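Local coordinates for agmatinase (PDB 1WOH), which probably hydrolyses agmatine to putrescine and urea, using two manganese ions per subunit, as a member of the arginase family of ureohydrolases, at residues Pro13-Ala18 against Glu57-Ser62; Arg49-Ala54 against Leu275-Asp280; Val237-Ser242 against Thr282-Leu287. One frame throughout, in Å; residues are numbered along the deposited sequence.

Contact 1 (Pro13-Ala18 against Glu57-Ser62); sequences PTFARA and EASLRS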
ATOM      1  N   PRO A  13       1.677  -3.420 -23.450  1.00 19.68           N
ATOM      2  CA  PRO A  13       1.118  -4.671 -22.942  1.00 19.85           C
ATOM      3  C   PRO A  13      -0.100  -5.226 -23.685  1.00 19.72           C
ATOM      4  O   PRO A  13      -1.210  -4.717 -23.545  1.00 22.20           O
ATOM      5  CB  PRO A  13       0.803  -4.333 -21.486  1.00 20.66           C
ATOM      6  CG  PRO A  13       0.422  -2.896 -21.563  1.00 19.63           C
ATOM      7  CD  PRO A  13       1.476  -2.321 -22.489  1.00 20.84           C
ATOM      8  N   THR A  14       0.131  -6.257 -24.496  1.00 19.46           N
ATOM      9  CA  THR A  14      -0.940  -6.945 -25.211  1.00 15.61           C
ATOM     10  C   THR A  14      -0.819  -8.362 -24.686  1.00 14.66           C
ATOM     11  O   THR A  14       0.263  -8.768 -24.251  1.00 14.06           O
ATOM     12  CB  THR A  14      -0.762  -6.923 -26.750  1.00 18.75           C
ATOM     13  OG1 THR A  14       0.540  -7.405 -27.106  1.00 18.49           O
ATOM     14  CG2 THR A  14      -0.953  -5.518 -27.277  1.00 18.65           C
ATOM     15  N   PHE A  15      -1.909  -9.119 -24.694  1.00 13.97           N
ATOM     16  CA  PHE A  15      -1.827 -10.463 -24.145  1.00 15.53           C
ATOM     17  C   PHE A  15      -0.805 -11.327 -24.875  1.00 17.06           C
ATOM     18  O   PHE A  15      -0.888 -11.505 -26.089  1.00 16.97           O
ATOM     19  CB  PHE A  15      -3.190 -11.153 -24.153  1.00 15.40           C
ATOM     20  CG  PHE A  15      -3.265 -12.306 -23.201  1.00 16.09           C
ATOM     21  CD1 PHE A  15      -3.233 -12.083 -21.826  1.00 17.54           C
ATOM     22  CD2 PHE A  15      -3.287 -13.618 -23.669  1.00 17.67           C
ATOM     23  CE1 PHE A  15      -3.212 -13.151 -20.928  1.00 18.28           C
ATOM     24  CE2 PHE A  15      -3.267 -14.692 -22.788  1.00 17.37           C
ATOM     25  CZ  PHE A  15      -3.227 -14.461 -21.410  1.00 19.84           C
ATOM     26  N   ALA A  16       0.158 -11.847 -24.118  1.00 17.71           N
ATOM     27  CA  ALA A  16       1.218 -12.697 -24.656  1.00 17.83           C
ATOM     28  C   ALA A  16       2.031 -11.948 -25.709  1.00 18.09           C
ATOM     29  O   ALA A  16       2.677 -12.557 -26.567  1.00 17.48           O
ATOM     30  CB  ALA A  16       0.611 -13.958 -25.253  1.00 16.85           C
ATOM     31  N   ARG A  17       1.998 -10.621 -25.626  1.00 17.57           N
ATOM     32  CA  ARG A  17       2.703  -9.748 -26.562  1.00 18.93           C
ATOM     33  C   ARG A  17       2.255 -10.020 -28.003  1.00 20.40           C
ATOM     34  O   ARG A  17       3.016  -9.850 -28.956  1.00 20.48           O
ATOM     35  CB  ARG A  17       4.222  -9.930 -26.416  1.00 21.29           C
ATOM     36  CG  ARG A  17       5.015  -8.636 -26.582  1.00 22.42           C
ATOM     37  CD  ARG A  17       6.525  -8.846 -26.464  1.00 22.86           C
ATOM     38  NE  ARG A  17       7.057  -8.731 -25.102  1.00 19.45           N
ATOM     39  CZ  ARG A  17       7.059  -7.607 -24.389  1.00 19.30           C
ATOM     40  NH1 ARG A  17       6.544  -6.493 -24.892  1.00 22.21           N
ATOM     41  NH2 ARG A  17       7.616  -7.584 -23.186  1.00 18.22           N
ATOM     42  N   ALA A  18       1.000 -10.425 -28.157  1.00 20.36           N
ATOM     43  CA  ALA A  18       0.441 -10.718 -29.469  1.00 21.40           C
ATOM     44  C   ALA A  18       0.078  -9.440 -30.227  1.00 21.78           C
ATOM     45  O   ALA A  18      -0.129  -8.383 -29.628  1.00 22.48           O
ATOM     46  CB  ALA A  18      -0.794 -11.600 -29.315  1.00 20.72           C
ATOM     47  N   GLU A  57      -0.351  -7.156 -18.835  1.00 12.70           N
ATOM     48  CA  GLU A  57       0.955  -6.787 -18.307  1.00 12.99           C
ATOM     49  C   GLU A  57       1.651  -8.025 -17.742  1.00 13.67           C
ATOM     50  O   GLU A  57       2.823  -8.278 -18.033  1.00 13.99           O
ATOM     51  CB  GLU A  57       0.800  -5.728 -17.209  1.00 15.30           C
ATOM     52  CG  GLU A  57       0.170  -4.432 -17.695  1.00 19.64           C
ATOM     53  CD  GLU A  57      -0.166  -3.469 -16.563  1.00 23.94           C
ATOM     54  OE1 GLU A  57      -0.663  -2.365 -16.857  1.00 27.36           O
ATOM     55  OE2 GLU A  57       0.060  -3.813 -15.384  1.00 28.34           O
ATOM     56  N   ALA A  58       0.926  -8.809 -16.950  1.00 11.23           N
ATOM     57  CA  ALA A  58       1.512 -10.007 -16.351  1.00 12.23           C
ATOM     58  C   ALA A  58       1.864 -11.091 -17.374  1.00 12.67           C
ATOM     59  O   ALA A  58       2.774 -11.889 -17.143  1.00 13.72           O
ATOM     60  CB  ALA A  58       0.567 -10.579 -15.295  1.00 13.10           C
ATOM     61  N   SER A  59       1.152 -11.122 -18.494  1.00 11.60           N
ATOM     62  CA  SER A  59       1.412 -12.137 -19.511  1.00 14.28           C
ATOM     63  C   SER A  59       2.752 -11.933 -20.209  1.00 16.43           C
ATOM     64  O   SER A  59       3.247 -12.843 -20.880  1.00 16.09           O
ATOM     65  CB  SER A  59       0.294 -12.164 -20.554  1.00 11.46           C
ATOM     66  OG  SER A  59       0.356 -11.042 -21.410  1.00 14.77           O
ATOM     67  N   LEU A  60       3.337 -10.748 -20.055  1.00 15.42           N
ATOM     68  CA  LEU A  60       4.628 -10.483 -20.676  1.00 17.84           C
ATOM     69  C   LEU A  60       5.704 -11.309 -19.974  1.00 19.58           C
ATOM     70  O   LEU A  60       6.827 -11.425 -20.459  1.00 20.12           O
ATOM     71  CB  LEU A  60       4.963  -8.987 -20.624  1.00 16.79           C
ATOM     72  CG  LEU A  60       3.952  -8.093 -21.358  1.00 16.24           C
ATOM     73  CD1 LEU A  60       4.478  -6.666 -21.430  1.00 17.51           C
ATOM     74  CD2 LEU A  60       3.702  -8.635 -22.757  1.00 17.82           C
ATOM     75  N   ARG A  61       5.350 -11.885 -18.829  1.00 21.54           N
ATOM     76  CA  ARG A  61       6.260 -12.742 -18.081  1.00 23.16           C
ATOM     77  C   ARG A  61       6.055 -14.180 -18.549  1.00 23.19           C
ATOM     78  O   ARG A  61       6.733 -15.096 -18.080  1.00 24.27           O
ATOM     79  CB  ARG A  61       5.972 -12.654 -16.580  1.00 27.35           C
ATOM     80  CG  ARG A  61       6.671 -11.514 -15.865  1.00 32.07           C
ATOM     81  CD  ARG A  61       8.043 -11.938 -15.368  1.00 39.99           C
ATOM     82  NE  ARG A  61       8.874 -12.478 -16.437  1.00 47.57           N
ATOM     83  CZ  ARG A  61      10.139 -12.858 -16.287  1.00 50.62           C
ATOM     84  NH1 ARG A  61      10.731 -12.757 -15.103  1.00 51.87           N
ATOM     85  NH2 ARG A  61      10.816 -13.338 -17.323  1.00 52.48           N
ATOM     86  N   SER A  62       5.113 -14.369 -19.472  1.00 22.29           N
ATOM     87  CA  SER A  62       4.789 -15.692 -20.006  1.00 22.33           C
ATOM     88  C   SER A  62       4.520 -15.679 -21.515  1.00 21.75           C
ATOM     89  O   SER A  62       3.473 -16.147 -21.973  1.00 21.84           O
ATOM     90  CB  SER A  62       3.562 -16.262 -19.287  1.00 22.21           C
ATOM     91  OG  SER A  62       3.790 -16.386 -17.893  1.00 24.27           O
TER
HETATM   92  O   HOH W   1       8.830 -10.062 -21.861  1.00 28.60           O
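The side chains of Arg17 and Leu60 cross at about a right angle, with Leu60 CD2 over the centre of one guanidinium face, 3.9 Å above its plane. A water sits in plane at the guanidinium edge, 3.1 Å from Arg17 NH2, and also donates to Leu60 O at 2.8 Å. NH1 turns to the carbonyl of Gly10. The other flat group, the Phe15 ring, meets Ser59 obliquely, CE1 being 3.7 Å from Ser59 CB; the ring also packs on Val293 and Met294 of helix 284-302. Between these two groups Ala16 N donates an almost straight bond to Ser59 OG (2.8 Å, 170°). With OG set between the backbone N and the carbonyl carbon (chi1 73°), the hydroxyl can serve Ala16 while also bonding the carbonyl O of Arg56, three residues earlier. At the other end Pro13 CB lies alongside Glu57 CG at 3.8 Å, and Pro13 packs on Pro13 of a second subunit. The loop is folded by its own bonds, Arg17 N to Thr14 O and Thr14 OG1 to Ala18 O. Lying away from the manganese site, the arrangement joins the chain's N-terminal segment to the end of helix 51-59, where a type I beta turn, Ser59 to Ser62, takes the chain off the helix and packs against the N-terminal loop.

Contact 2 (Arg49-Ala54 against Leu275-Asp280); sequences RFAPRA and LAPNLD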
ATOM      1  N   ARG A  49     -12.359  -4.459 -13.001  1.00  9.67           N
ATOM      2  CA  ARG A  49     -12.382  -3.749 -14.281  1.00  9.73           C
ATOM      3  C   ARG A  49     -10.954  -3.521 -14.749  1.00 10.31           C
ATOM      4  O   ARG A  49     -10.709  -3.277 -15.931  1.00 10.86           O
ATOM      5  CB  ARG A  49     -13.101  -2.401 -14.154  1.00 13.55           C
ATOM      6  CG  ARG A  49     -12.430  -1.433 -13.201  1.00 14.69           C
ATOM      7  CD  ARG A  49     -13.489  -0.694 -12.393  1.00 24.89           C
ATOM      8  NE  ARG A  49     -14.011   0.468 -13.087  1.00 28.69           N
ATOM      9  CZ  ARG A  49     -15.202   1.008 -12.858  1.00 27.91           C
ATOM     10  NH1 ARG A  49     -16.022   0.481 -11.954  1.00 28.99           N
ATOM     11  NH2 ARG A  49     -15.563   2.096 -13.521  1.00 27.87           N
ATOM     12  N   PHE A  50     -10.012  -3.608 -13.814  1.00 10.27           N
ATOM     13  CA  PHE A  50      -8.598  -3.405 -14.122  1.00 10.75           C
ATOM     14  C   PHE A  50      -7.880  -4.729 -14.408  1.00  9.70           C
ATOM     15  O   PHE A  50      -6.698  -4.730 -14.745  1.00 11.26           O
ATOM     16  CB  PHE A  50      -7.883  -2.730 -12.943  1.00 12.26           C
ATOM     17  CG  PHE A  50      -8.538  -1.463 -12.463  1.00 16.57           C
ATOM     18  CD1 PHE A  50      -8.683  -0.372 -13.307  1.00 17.25           C
ATOM     19  CD2 PHE A  50      -8.979  -1.355 -11.145  1.00 18.88           C
ATOM     20  CE1 PHE A  50      -9.261   0.820 -12.848  1.00 14.96           C
ATOM     21  CE2 PHE A  50      -9.555  -0.175 -10.676  1.00 20.19           C
ATOM     22  CZ  PHE A  50      -9.694   0.915 -11.533  1.00 19.37           C
ATOM     23  N   ALA A  51      -8.588  -5.846 -14.263  1.00  9.50           N
ATOM     24  CA  ALA A  51      -7.977  -7.152 -14.466  1.00  8.89           C
ATOM     25  C   ALA A  51      -7.493  -7.436 -15.886  1.00  9.86           C
ATOM     26  O   ALA A  51      -6.404  -7.979 -16.070  1.00  9.77           O
ATOM     27  CB  ALA A  51      -8.922  -8.250 -14.013  1.00  9.49           C
ATOM     28  N   PRO A  52      -8.294  -7.094 -16.906  1.00 11.78           N
ATOM     29  CA  PRO A  52      -7.810  -7.376 -18.262  1.00 12.83           C
ATOM     30  C   PRO A  52      -6.452  -6.740 -18.508  1.00 12.21           C
ATOM     31  O   PRO A  52      -5.550  -7.370 -19.065  1.00 13.27           O
ATOM     32  CB  PRO A  52      -8.905  -6.784 -19.148  1.00 12.72           C
ATOM     33  CG  PRO A  52     -10.140  -6.974 -18.309  1.00 12.18           C
ATOM     34  CD  PRO A  52      -9.660  -6.545 -16.938  1.00 10.82           C
ATOM     35  N   ARG A  53      -6.302  -5.493 -18.073  1.00 12.79           N
ATOM     36  CA  ARG A  53      -5.047  -4.773 -18.255  1.00 13.61           C
ATOM     37  C   ARG A  53      -3.915  -5.408 -17.451  1.00 12.70           C
ATOM     38  O   ARG A  53      -2.812  -5.613 -17.960  1.00 13.96           O
ATOM     39  CB  ARG A  53      -5.228  -3.303 -17.857  1.00 14.92           C
ATOM     40  CG  ARG A  53      -4.022  -2.421 -18.119  1.00 16.68           C
ATOM     41  CD  ARG A  53      -4.422  -0.950 -18.091  1.00 19.00           C
ATOM     42  NE  ARG A  53      -5.325  -0.611 -19.191  1.00 21.08           N
ATOM     43  CZ  ARG A  53      -5.960   0.553 -19.304  1.00 22.78           C
ATOM     44  NH1 ARG A  53      -5.795   1.494 -18.378  1.00 20.65           N
ATOM     45  NH2 ARG A  53      -6.756   0.780 -20.342  1.00 22.22           N
ATOM     46  N   ALA A  54      -4.187  -5.732 -16.192  1.00 12.23           N
ATOM     47  CA  ALA A  54      -3.178  -6.355 -15.349  1.00 11.23           C
ATOM     48  C   ALA A  54      -2.756  -7.714 -15.901  1.00 11.80           C
ATOM     49  O   ALA A  54      -1.582  -8.087 -15.827  1.00 12.46           O
ATOM     50  CB  ALA A  54      -3.707  -6.513 -13.935  1.00 11.04           C
ATOM     51  N   LEU A 275     -10.539 -11.369 -11.029  1.00  8.37           N
ATOM     52  CA  LEU A 275      -9.223 -10.971 -10.542  1.00 10.26           C
ATOM     53  C   LEU A 275      -9.333  -9.485 -10.172  1.00  9.70           C
ATOM     54  O   LEU A 275      -9.873  -8.698 -10.951  1.00 10.92           O
ATOM     55  CB  LEU A 275      -8.183 -11.128 -11.658  1.00 11.07           C
ATOM     56  CG  LEU A 275      -6.688 -11.326 -11.379  1.00 18.23           C
ATOM     57  CD1 LEU A 275      -5.896 -10.677 -12.517  1.00 14.58           C
ATOM     58  CD2 LEU A 275      -6.281 -10.743 -10.051  1.00 14.95           C
ATOM     59  N   ALA A 276      -8.844  -9.107  -8.990  1.00  9.14           N
ATOM     60  CA  ALA A 276      -8.859  -7.711  -8.543  1.00  8.81           C
ATOM     61  C   ALA A 276      -7.415  -7.346  -8.209  1.00  8.27           C
ATOM     62  O   ALA A 276      -6.970  -7.533  -7.079  1.00  8.85           O
ATOM     63  CB  ALA A 276      -9.731  -7.547  -7.304  1.00  8.24           C
ATOM     64  N   PRO A 277      -6.669  -6.819  -9.192  1.00 10.76           N
ATOM     65  CA  PRO A 277      -5.260  -6.433  -9.016  1.00 11.69           C
ATOM     66  C   PRO A 277      -5.026  -5.438  -7.889  1.00 11.83           C
ATOM     67  O   PRO A 277      -3.988  -5.463  -7.227  1.00 11.92           O
ATOM     68  CB  PRO A 277      -4.888  -5.832 -10.373  1.00 13.22           C
ATOM     69  CG  PRO A 277      -5.855  -6.469 -11.319  1.00 15.07           C
ATOM     70  CD  PRO A 277      -7.137  -6.472 -10.545  1.00  8.99           C
ATOM     71  N   ASN A 278      -5.999  -4.558  -7.685  1.00 10.87           N
ATOM     72  CA  ASN A 278      -5.922  -3.529  -6.659  1.00 12.67           C
ATOM     73  C   ASN A 278      -5.960  -4.101  -5.253  1.00 12.20           C
ATOM     74  O   ASN A 278      -5.621  -3.407  -4.288  1.00 13.70           O
ATOM     75  CB  ASN A 278      -7.083  -2.549  -6.832  1.00 14.20           C
ATOM     76  CG  ASN A 278      -8.427  -3.250  -6.852  1.00 14.23           C
ATOM     77  OD1 ASN A 278      -8.614  -4.224  -7.578  1.00 14.08           O
ATOM     78  ND2 ASN A 278      -9.369  -2.753  -6.057  1.00 17.43           N
ATOM     79  N   LEU A 279      -6.368  -5.363  -5.134  1.00  9.55           N
ATOM     80  CA  LEU A 279      -6.456  -6.013  -3.833  1.00 10.64           C
ATOM     81  C   LEU A 279      -5.256  -6.896  -3.515  1.00 11.55           C
ATOM     82  O   LEU A 279      -5.249  -7.599  -2.502  1.00 13.19           O
ATOM     83  CB  LEU A 279      -7.746  -6.829  -3.732  1.00 10.54           C
ATOM     84  CG  LEU A 279      -9.024  -5.982  -3.792  1.00 10.92           C
ATOM     85  CD1 LEU A 279     -10.237  -6.883  -3.738  1.00  6.99           C
ATOM     86  CD2 LEU A 279      -9.052  -4.996  -2.627  1.00 13.83           C
ATOM     87  N   ASP A 280      -4.252  -6.876  -4.385  1.00 10.55           N
ATOM     88  CA  ASP A 280      -3.033  -7.656  -4.133  1.00 10.12           C
ATOM     89  C   ASP A 280      -1.831  -6.804  -4.528  1.00 10.95           C
ATOM     90  O   ASP A 280      -1.374  -6.847  -5.670  1.00 10.54           O
ATOM     91  CB  ASP A 280      -3.007  -8.957  -4.933  1.00  9.51           C
ATOM     92  CG  ASP A 280      -1.736  -9.762  -4.677  1.00 11.88           C
ATOM     93  OD1 ASP A 280      -1.583 -10.860  -5.252  1.00  9.76           O
ATOM     94  OD2 ASP A 280      -0.889  -9.288  -3.888  1.00 10.36           O
TER
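Ala54 CB presses on the ring of Pro277, 3.4 Å from CG and tighter than usual for two carbons. One turn earlier on the same helix, the CA of Ala51 lies 3.9 Å from Pro277 CG, so CG of the ring sits against both alanines. Ala51 CB also reaches Leu275, 3.8 Å from its CB and 3.2 Å from its O. That carbonyl is buried with no polar partner in the model, and the methyl of Ala51 is set against it. On the looser side Phe50 gives chiefly its backbone, its O lying 3.9 Å from Pro277 CG, while Arg49 CG lies over one face of its ring, which also packs on Tyr9 of a second subunit and Pro46 of a fourth; Phe50, Pro277 and Asn278 all keep some solvent exposure. An alanine here in place of Pro277 would lose CG and CD, which would probably open a gap beside Ala51 and Ala54 and give the loop backbone more freedom to turn. The contact sets the start of helix 51-59 against the loop that follows strand 266-273, and Glu286 of helix 284-302 touches Ala54, Leu275 and Pro277 from a third element.

Contact 3 (Val237-Ser242 against Thr282-Leu287); sequences VIPGTS and TGRSEL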
ATOM      1  N   VAL A 237      -2.824 -17.986  -2.001  1.00  9.10           N
ATOM      2  CA  VAL A 237      -2.167 -18.032  -3.303  1.00 10.57           C
ATOM      3  C   VAL A 237      -2.585 -16.852  -4.180  1.00 10.14           C
ATOM      4  O   VAL A 237      -1.736 -16.133  -4.706  1.00 10.66           O
ATOM      5  CB  VAL A 237      -2.499 -19.347  -4.028  1.00 11.15           C
ATOM      6  CG1 VAL A 237      -1.808 -19.392  -5.381  1.00 11.65           C
ATOM      7  CG2 VAL A 237      -2.063 -20.529  -3.157  1.00 11.15           C
ATOM      8  N   ILE A 238      -3.895 -16.666  -4.330  1.00  9.55           N
ATOM      9  CA  ILE A 238      -4.456 -15.581  -5.135  1.00  6.19           C
ATOM     10  C   ILE A 238      -5.357 -14.701  -4.250  1.00  6.95           C
ATOM     11  O   ILE A 238      -6.577 -14.864  -4.241  1.00  6.93           O
ATOM     12  CB  ILE A 238      -5.321 -16.148  -6.286  1.00  8.67           C
ATOM     13  CG1 ILE A 238      -4.529 -17.201  -7.068  1.00  9.93           C
ATOM     14  CG2 ILE A 238      -5.780 -15.013  -7.199  1.00  9.68           C
ATOM     15  CD1 ILE A 238      -3.264 -16.662  -7.751  1.00  8.29           C
ATOM     16  N   PRO A 239      -4.768 -13.770  -3.490  1.00  7.88           N
ATOM     17  CA  PRO A 239      -5.570 -12.902  -2.622  1.00  6.38           C
ATOM     18  C   PRO A 239      -6.328 -11.790  -3.351  1.00  7.12           C
ATOM     19  O   PRO A 239      -7.256 -11.217  -2.793  1.00  7.50           O
ATOM     20  CB  PRO A 239      -4.529 -12.340  -1.649  1.00  8.80           C
ATOM     21  CG  PRO A 239      -3.324 -12.193  -2.530  1.00  7.42           C
ATOM     22  CD  PRO A 239      -3.327 -13.530  -3.278  1.00  6.63           C
ATOM     23  N   GLY A 240      -5.920 -11.489  -4.580  1.00  7.70           N
ATOM     24  CA  GLY A 240      -6.552 -10.424  -5.347  1.00  8.60           C
ATOM     25  C   GLY A 240      -7.904 -10.750  -5.952  1.00  7.40           C
ATOM     26  O   GLY A 240      -8.025 -10.964  -7.162  1.00  8.26           O
ATOM     27  N   THR A 241      -8.932 -10.783  -5.111  1.00  8.06           N
ATOM     28  CA  THR A 241     -10.290 -11.078  -5.572  1.00  6.42           C
ATOM     29  C   THR A 241     -11.284 -10.502  -4.560  1.00  8.02           C
ATOM     30  O   THR A 241     -10.988 -10.411  -3.371  1.00  9.00           O
ATOM     31  CB  THR A 241     -10.512 -12.612  -5.756  1.00  9.55           C
ATOM     32  OG1 THR A 241     -11.739 -12.840  -6.457  1.00  9.27           O
ATOM     33  CG2 THR A 241     -10.573 -13.321  -4.428  1.00  8.60           C
ATOM     34  N   SER A 242     -12.463 -10.116  -5.035  1.00  8.48           N
ATOM     35  CA  SER A 242     -13.479  -9.503  -4.172  1.00  8.54           C
ATOM     36  C   SER A 242     -13.929 -10.269  -2.937  1.00  9.51           C
ATOM     37  O   SER A 242     -13.901  -9.741  -1.811  1.00  9.76           O
ATOM     38  CB  SER A 242     -14.734  -9.169  -4.994  1.00  9.51           C
ATOM     39  OG  SER A 242     -15.792  -8.750  -4.134  1.00  9.37           O
ATOM     40  N   THR A 282       1.169  -7.226  -3.948  1.00 12.52           N
ATOM     41  CA  THR A 282       2.372  -8.008  -4.222  1.00 10.45           C
ATOM     42  C   THR A 282       2.419  -8.339  -5.703  1.00 11.31           C
ATOM     43  O   THR A 282       3.470  -8.699  -6.238  1.00 11.02           O
ATOM     44  CB  THR A 282       2.398  -9.346  -3.446  1.00 10.74           C
ATOM     45  OG1 THR A 282       1.457 -10.259  -4.032  1.00 10.29           O
ATOM     46  CG2 THR A 282       2.062  -9.122  -1.974  1.00 10.30           C
ATOM     47  N   GLY A 283       1.268  -8.229  -6.356  1.00 10.99           N
ATOM     48  CA  GLY A 283       1.184  -8.523  -7.775  1.00 12.72           C
ATOM     49  C   GLY A 283       1.243  -9.997  -8.144  1.00 12.13           C
ATOM     50  O   GLY A 283       1.192 -10.338  -9.327  1.00 11.94           O
ATOM     51  N   ARG A 284       1.336 -10.886  -7.160  1.00 11.44           N
ATOM     52  CA  ARG A 284       1.408 -12.310  -7.492  1.00 10.37           C
ATOM     53  C   ARG A 284       0.105 -12.854  -8.072  1.00 11.04           C
ATOM     54  O   ARG A 284       0.121 -13.814  -8.844  1.00 10.62           O
ATOM     55  CB  ARG A 284       1.813 -13.145  -6.273  1.00  9.11           C
ATOM     56  CG  ARG A 284       0.762 -13.306  -5.174  1.00 11.11           C
ATOM     57  CD  ARG A 284       1.335 -14.259  -4.124  1.00 10.38           C
ATOM     58  NE  ARG A 284       0.465 -14.482  -2.977  1.00  9.87           N
ATOM     59  CZ  ARG A 284       0.194 -13.576  -2.042  1.00  7.95           C
ATOM     60  NH1 ARG A 284       0.717 -12.358  -2.112  1.00  8.66           N
ATOM     61  NH2 ARG A 284      -0.564 -13.907  -1.012  1.00  9.39           N
ATOM     62  N   SER A 285      -1.020 -12.244  -7.713  1.00  8.86           N
ATOM     63  CA  SER A 285      -2.299 -12.720  -8.247  1.00  7.63           C
ATOM     64  C   SER A 285      -2.368 -12.644  -9.772  1.00  8.29           C
ATOM     65  O   SER A 285      -2.719 -13.633 -10.429  1.00  9.47           O
ATOM     66  CB  SER A 285      -3.471 -11.937  -7.637  1.00  8.78           C
ATOM     67  OG  SER A 285      -3.570 -12.183  -6.248  1.00  7.96           O
ATOM     68  N   GLU A 286      -2.048 -11.487 -10.351  1.00  7.83           N
ATOM     69  CA  GLU A 286      -2.115 -11.378 -11.806  1.00  9.90           C
ATOM     70  C   GLU A 286      -0.997 -12.154 -12.488  1.00 10.85           C
ATOM     71  O   GLU A 286      -1.181 -12.690 -13.583  1.00 10.38           O
ATOM     72  CB  GLU A 286      -2.096  -9.911 -12.270  1.00 11.69           C
ATOM     73  CG  GLU A 286      -0.946  -9.063 -11.759  1.00 16.56           C
ATOM     74  CD  GLU A 286      -1.345  -8.218 -10.562  1.00 20.77           C
ATOM     75  OE1 GLU A 286      -0.999  -7.018 -10.550  1.00 21.20           O
ATOM     76  OE2 GLU A 286      -1.997  -8.752  -9.634  1.00 22.22           O
ATOM     77  N   LEU A 287       0.162 -12.224 -11.843  1.00 10.03           N
ATOM     78  CA  LEU A 287       1.278 -12.963 -12.418  1.00 11.02           C
ATOM     79  C   LEU A 287       0.935 -14.444 -12.524  1.00 10.40           C
ATOM     80  O   LEU A 287       1.095 -15.050 -13.588  1.00 10.92           O
ATOM     81  CB  LEU A 287       2.537 -12.754 -11.573  1.00 12.19           C
ATOM     82  CG  LEU A 287       3.167 -11.375 -11.809  1.00 10.98           C
ATOM     83  CD1 LEU A 287       4.261 -11.095 -10.788  1.00 10.46           C
ATOM     84  CD2 LEU A 287       3.728 -11.330 -13.231  1.00 13.50           C
TER
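Ser285 OG is held from two directions: it accepts Gly240 N at 3.0 Å (N-H...O angle 152°) and is hydrogen-bonded to the carboxylate OD1 of Asp280. With OG beside its own backbone N, anti to the carbonyl carbon (chi1 -65°), the hydroxyl faces the loop, where Pro239 CD comes to 3.3 Å and Ile238 CG2 to 3.7 Å of Ser285 OG. Gly240 is the centre of an inverse gamma turn, closed by Thr241 N to Pro239 O. Beside the serine, Arg284 passes its extended chain across Pro239 at about a right angle, so that Pro239 CD rests 3.5 Å above the guanidinium plane, offset toward its rim. The arginine is fixed elsewhere too: NH2 bonds Ala236 O, and NH1 donates to Thr282 OG1 at 2.9 Å along a bent path, with the oxygen 20° out of the guanidinium plane. The same threonine oxygen accepts the backbone N of Arg284 at 3.2 Å and bonds Asp280 OD2. Arg284 also packs on Pro239 of a third subunit. An ST turn at Thr282 leads into helix 284-302, with Gly283 at the N-cap, and the helix's first turn, through Arg284 and Ser285, holds the loop after strand 223-229; the manganese ligand Asp229 ends that strand and Asp231, another, follows in the loop, its side chain about 7 Å from that of Ile238.

In the fold
All three contacts are largely buried and gather around helices 51-59 and 284-302. Contacts 1 and 2 use the two ends of helix 51-59; their chemistry differs, contact 1 combining a serine-to-backbone bond and a water bridge, contact 2 resting on apolar packing around a buried carbonyl. Contacts 2 and 3, with centres about 8 Å apart, are continuous: Ala276 N probably bonds Gly240 O, and Leu275 CD2 packs on the same oxygen. Contact 3, like contact 1, has a serine hydroxyl accepting a backbone N-H, but with contact 2 it lies near the manganese ligands, whereas contact 1 lies away from them. Ala58 CB packs on Glu286 O, joining contact 1 to contact 3. Other subunits cover parts of each.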